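3,4-dihydroxy-2-butanone 4-phosphate synthase (Acinetobacter baumannii, PDB 6MNZ) probably converts D-ribulose 5-phosphate to formate and 3,4-dihydroxy-2-butanone 4-phosphate, a step of riboflavin biosynthesis, using magnesium or manganese. Local coordinates at residues A331-L345 and L354-T366. Residues are numbered along the deposited sequence; the frame is centred on the assembly and turned at random.
Sequences AQILRDLGVEKMKLL and LSGFNLEVVEYVT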
# COMPACT_ATOMS: atom_id res chain seq x y z
N ALA A 331 21.77 -13.74 -0.85
CA ALA A 331 23.15 -14.19 -0.95
C ALA A 331 24.09 -13.30 -0.15
O ALA A 331 25.00 -13.79 0.52
CB ALA A 331 23.58 -14.25 -2.41
N GLN A 332 23.84 -11.98 -0.16
CA GLN A 332 24.66 -11.08 0.64
C GLN A 332 24.43 -11.28 2.13
O GLN A 332 25.38 -11.19 2.92
CB GLN A 332 24.37 -9.63 0.25
CG GLN A 332 24.74 -9.29 -1.18
CD GLN A 332 24.39 -7.86 -1.55
OE1 GLN A 332 24.47 -6.95 -0.73
NE2 GLN A 332 23.96 -7.66 -2.80
N ILE A 333 23.22 -11.69 2.52
CA ILE A 333 22.97 -12.07 3.91
C ILE A 333 23.80 -13.29 4.28
O ILE A 333 24.39 -13.35 5.36
CB ILE A 333 21.47 -12.31 4.13
CG1 ILE A 333 20.71 -10.98 4.09
CG2 ILE A 333 21.24 -13.03 5.45
CD1 ILE A 333 19.20 -11.12 4.18
N LEU A 334 23.77 -14.32 3.43
CA LEU A 334 24.42 -15.57 3.77
C LEU A 334 25.94 -15.43 3.80
O LEU A 334 26.60 -16.02 4.67
CB LEU A 334 24.00 -16.66 2.79
CG LEU A 334 22.51 -17.02 2.83
CD1 LEU A 334 22.10 -17.78 1.58
CD2 LEU A 334 22.18 -17.81 4.08
N ARG A 335 26.50 -14.60 2.92
CA ARG A 335 27.92 -14.28 3.03
C ARG A 335 28.22 -13.50 4.31
O ARG A 335 29.23 -13.74 4.97
CB ARG A 335 28.38 -13.49 1.81
CG ARG A 335 29.85 -13.07 1.88
CD ARG A 335 30.37 -12.64 0.52
NE ARG A 335 29.80 -11.37 0.10
CZ ARG A 335 29.21 -11.16 -1.08
NH1 ARG A 335 29.11 -12.13 -1.98
NH2 ARG A 335 28.72 -9.96 -1.36
N ASP A 336 27.38 -12.50 4.62
CA ASP A 336 27.59 -11.73 5.84
C ASP A 336 27.54 -12.62 7.07
O ASP A 336 28.27 -12.37 8.04
CB ASP A 336 26.55 -10.62 5.94
CG ASP A 336 26.64 -9.84 7.24
OD1 ASP A 336 27.53 -8.97 7.35
OD2 ASP A 336 25.81 -10.08 8.14
N LEU A 337 26.72 -13.67 7.04
CA LEU A 337 26.70 -14.65 8.11
C LEU A 337 27.86 -15.63 8.06
O LEU A 337 28.06 -16.38 9.02
CB LEU A 337 25.38 -15.42 8.07
CG LEU A 337 24.12 -14.58 8.31
CD1 LEU A 337 22.87 -15.35 7.92
CD2 LEU A 337 24.04 -14.13 9.76
N GLY A 338 28.68 -15.59 7.01
CA GLY A 338 29.81 -16.48 6.90
C GLY A 338 29.51 -17.83 6.31
O GLY A 338 30.20 -18.80 6.62
N VAL A 339 28.48 -17.92 5.48
CA VAL A 339 28.13 -19.18 4.81
C VAL A 339 29.03 -19.37 3.60
O VAL A 339 29.32 -18.42 2.86
CB VAL A 339 26.65 -19.18 4.42
CG1 VAL A 339 26.28 -20.49 3.74
CG2 VAL A 339 25.78 -18.94 5.64
N GLU A 340 29.53 -20.59 3.44
CA GLU A 340 30.42 -20.93 2.33
C GLU A 340 30.03 -22.20 1.60
O GLU A 340 30.39 -22.35 0.42
CB GLU A 340 31.87 -21.08 2.83
CG GLU A 340 32.92 -21.05 1.73
CD GLU A 340 34.33 -21.29 2.25
OE1 GLU A 340 35.19 -21.72 1.45
OE2 GLU A 340 34.57 -21.08 3.45
N LYS A 341 29.29 -23.11 2.23
CA LYS A 341 28.83 -24.33 1.58
C LYS A 341 27.47 -24.69 2.15
O LYS A 341 27.30 -24.74 3.37
CB LYS A 341 29.82 -25.49 1.81
CG LYS A 341 31.16 -25.33 1.10
CD LYS A 341 32.08 -26.50 1.41
CE LYS A 341 33.50 -26.24 0.91
NZ LYS A 341 34.44 -27.33 1.28
N MET A 342 26.50 -24.92 1.27
CA MET A 342 25.09 -24.86 1.63
C MET A 342 24.44 -26.21 1.39
O MET A 342 24.72 -26.89 0.39
CB MET A 342 24.33 -23.79 0.84
CG MET A 342 24.45 -22.39 1.41
SD MET A 342 23.34 -21.22 0.61
CE MET A 342 24.01 -21.13 -1.05
N LYS A 343 23.39 -26.47 2.16
CA LYS A 343 22.41 -27.51 1.86
C LYS A 343 21.05 -26.83 1.68
O LYS A 343 20.41 -26.44 2.66
CB LYS A 343 22.38 -28.55 2.98
CG LYS A 343 21.10 -29.35 3.09
CD LYS A 343 21.27 -30.49 4.09
CE LYS A 343 19.96 -30.89 4.73
NZ LYS A 343 20.15 -31.96 5.75
N LEU A 344 20.67 -26.60 0.43
CA LEU A 344 19.50 -25.79 0.13
C LEU A 344 18.23 -26.61 0.29
O LEU A 344 18.10 -27.70 -0.29
CB LEU A 344 19.57 -25.23 -1.29
CG LEU A 344 20.60 -24.14 -1.60
CD1 LEU A 344 20.40 -23.62 -3.02
CD2 LEU A 344 20.51 -23.00 -0.60
N LEU A 345 17.24 -26.02 0.95
CA LEU A 345 15.90 -26.59 1.03
C LEU A 345 14.98 -26.09 -0.07
O LEU A 345 13.75 -26.18 0.06
CB LEU A 345 15.29 -26.29 2.40
CG LEU A 345 16.18 -26.62 3.60
CD1 LEU A 345 15.40 -26.51 4.90
CD2 LEU A 345 16.79 -28.01 3.46
N LEU A 354 23.66 -18.14 -8.72
CA LEU A 354 24.35 -17.53 -7.59
C LEU A 354 25.62 -16.80 -8.01
O LEU A 354 25.64 -15.56 -8.07
CB LEU A 354 24.69 -18.61 -6.56
CG LEU A 354 23.58 -19.17 -5.67
CD1 LEU A 354 22.61 -20.05 -6.45
CD2 LEU A 354 24.19 -19.96 -4.52
N SER A 355 26.61 -17.55 -8.48
CA SER A 355 27.57 -17.16 -9.50
C SER A 355 28.63 -16.15 -9.07
O SER A 355 29.70 -16.10 -9.69
CB SER A 355 26.85 -16.55 -10.71
OG SER A 355 27.80 -16.08 -11.65
N GLY A 356 28.48 -15.53 -7.91
CA GLY A 356 29.34 -14.41 -7.57
C GLY A 356 29.71 -14.41 -6.10
O GLY A 356 30.66 -13.74 -5.70
N PHE A 357 29.19 -15.41 -5.40
CA PHE A 357 29.08 -15.40 -3.95
C PHE A 357 29.77 -16.67 -3.47
O PHE A 357 29.20 -17.76 -3.55
CB PHE A 357 27.62 -15.33 -3.51
CG PHE A 357 26.86 -14.16 -4.11
CD1 PHE A 357 26.44 -14.20 -5.42
CD2 PHE A 357 26.53 -13.07 -3.33
CE1 PHE A 357 25.77 -13.12 -5.98
CE2 PHE A 357 25.77 -12.03 -3.86
CZ PHE A 357 25.40 -12.06 -5.19
N ASN A 358 30.98 -16.52 -2.93
CA ASN A 358 31.44 -17.49 -1.95
C ASN A 358 31.48 -18.91 -2.51
O ASN A 358 30.78 -19.76 -1.96
CB ASN A 358 30.55 -17.51 -0.70
CG ASN A 358 30.80 -16.33 0.22
OD1 ASN A 358 29.90 -15.92 0.96
ND2 ASN A 358 32.07 -15.95 0.37
N LEU A 359 32.54 -19.27 -3.22
CA LEU A 359 32.53 -20.23 -4.32
C LEU A 359 31.43 -21.28 -4.25
O LEU A 359 30.32 -20.95 -3.83
CB LEU A 359 33.86 -20.99 -4.27
CG LEU A 359 33.88 -21.65 -2.87
CD1 LEU A 359 33.30 -23.08 -2.82
CD2 LEU A 359 35.26 -21.63 -2.23
N GLU A 360 31.54 -22.31 -5.09
CA GLU A 360 30.37 -23.01 -5.62
C GLU A 360 29.61 -23.68 -4.48
O GLU A 360 30.11 -24.64 -3.88
CB GLU A 360 30.82 -24.07 -6.65
CG GLU A 360 29.84 -25.23 -6.88
CD GLU A 360 30.42 -26.31 -7.77
OE1 GLU A 360 31.57 -26.15 -8.23
OE2 GLU A 360 29.82 -27.40 -7.85
N VAL A 361 28.61 -22.96 -3.97
CA VAL A 361 28.20 -23.12 -2.58
C VAL A 361 27.32 -24.34 -2.36
O VAL A 361 27.23 -24.83 -1.22
CB VAL A 361 27.39 -21.91 -2.06
CG1 VAL A 361 27.03 -22.10 -0.62
CG2 VAL A 361 28.16 -20.63 -2.21
N VAL A 362 26.82 -24.94 -3.43
CA VAL A 362 25.74 -25.92 -3.35
C VAL A 362 26.30 -27.27 -3.77
O VAL A 362 26.82 -27.42 -4.88
CB VAL A 362 24.54 -25.51 -4.22
CG1 VAL A 362 23.34 -26.38 -3.91
CG2 VAL A 362 24.21 -24.04 -4.00
N GLU A 363 26.17 -28.26 -2.88
CA GLU A 363 26.33 -29.66 -3.25
C GLU A 363 25.05 -30.47 -3.12
O GLU A 363 24.92 -31.50 -3.78
CB GLU A 363 27.41 -30.32 -2.37
CG GLU A 363 28.81 -29.77 -2.60
CD GLU A 363 29.07 -28.51 -1.81
OE1 GLU A 363 28.20 -28.10 -1.01
OE2 GLU A 363 30.17 -27.92 -1.97
N TYR A 364 24.08 -29.98 -2.35
CA TYR A 364 22.96 -30.78 -1.88
C TYR A 364 21.76 -29.85 -1.83
O TYR A 364 21.72 -28.93 -1.01
CB TYR A 364 23.27 -31.38 -0.51
CG TYR A 364 22.22 -32.30 0.08
CD1 TYR A 364 21.41 -33.07 -0.75
CD2 TYR A 364 22.27 -32.64 1.42
CE1 TYR A 364 20.58 -34.06 -0.23
CE2 TYR A 364 21.43 -33.59 1.96
CZ TYR A 364 20.56 -34.27 1.13
OH TYR A 364 19.65 -35.15 1.68
N VAL A 365 20.79 -30.07 -2.72
CA VAL A 365 19.47 -29.48 -2.58
C VAL A 365 18.56 -30.54 -1.98
O VAL A 365 18.49 -31.67 -2.48
CB VAL A 365 18.93 -28.97 -3.93
CG1 VAL A 365 19.65 -27.69 -4.34
CG2 VAL A 365 19.08 -30.03 -5.01
N THR A 366 17.84 -30.18 -0.93
CA THR A 366 17.05 -31.13 -0.17
C THR A 366 15.67 -31.29 -0.81
O THR A 366 15.17 -30.39 -1.48
CB THR A 366 16.93 -30.69 1.29
OG1 THR A 366 18.23 -30.34 1.78
CG2 THR A 366 16.35 -31.80 2.16
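Met342 and Leu344 pair with the chain from Val361 to Thr366 as parallel strands, through three main-chain hydrogen bonds. Met342 N donates to Val361 O (2.6 Å), Leu344 N to Tyr364 O (2.9 Å), and Thr366 N to Leu344 O (2.6 Å), the last in a nearly straight bond (170° at the hydrogen). That carbonyl also receives a weak bond from Thr366 OG1. Between the first two bonds the chain turns a corner at Glu363, and the pairing resumes beyond it.

Apolar side chains fill one face of this pair. The bend at the last torsion of Met342 (chi3 -67°) turns CE against CG1 of Val361, and Met342 CE also meets CD2 of Leu354 at 3.7 Å and lies near Val362. Leu344 places CD1 against the two methyls of Val362 and CB against CG1 of Val365. On the other face the extended aliphatic chain of Lys343 runs alongside Tyr364, pointing the same way, with Lys343 CD 3.6 Å from ring atom CD2 of Tyr364.

A separate patch joins the end of helix 320-336 to the loop at Phe357. Ala331 CB sits over one face of the Phe357 ring in a CH-pi contact, 3.6 Å from the centroid, while Gln332 CG touches the ring edge in plane. Arg335 brings NH1 obliquely to CD2 of the same ring; the two planes are 13° apart, but the groups are not stacked.

Gly338, with positive phi, takes the chain out of the helix in a Schellman motif, and the chain proceeds into strand 342-344. This strand lies between the parallel strands 248-253 and 362-365, the latter outermost within the chain in the mixed sheet of the GTP cyclohydrolase II-like region. From the helix, Ile333 and Leu337 pack on strands 220-228 and 235-239, and Leu334 on Val250.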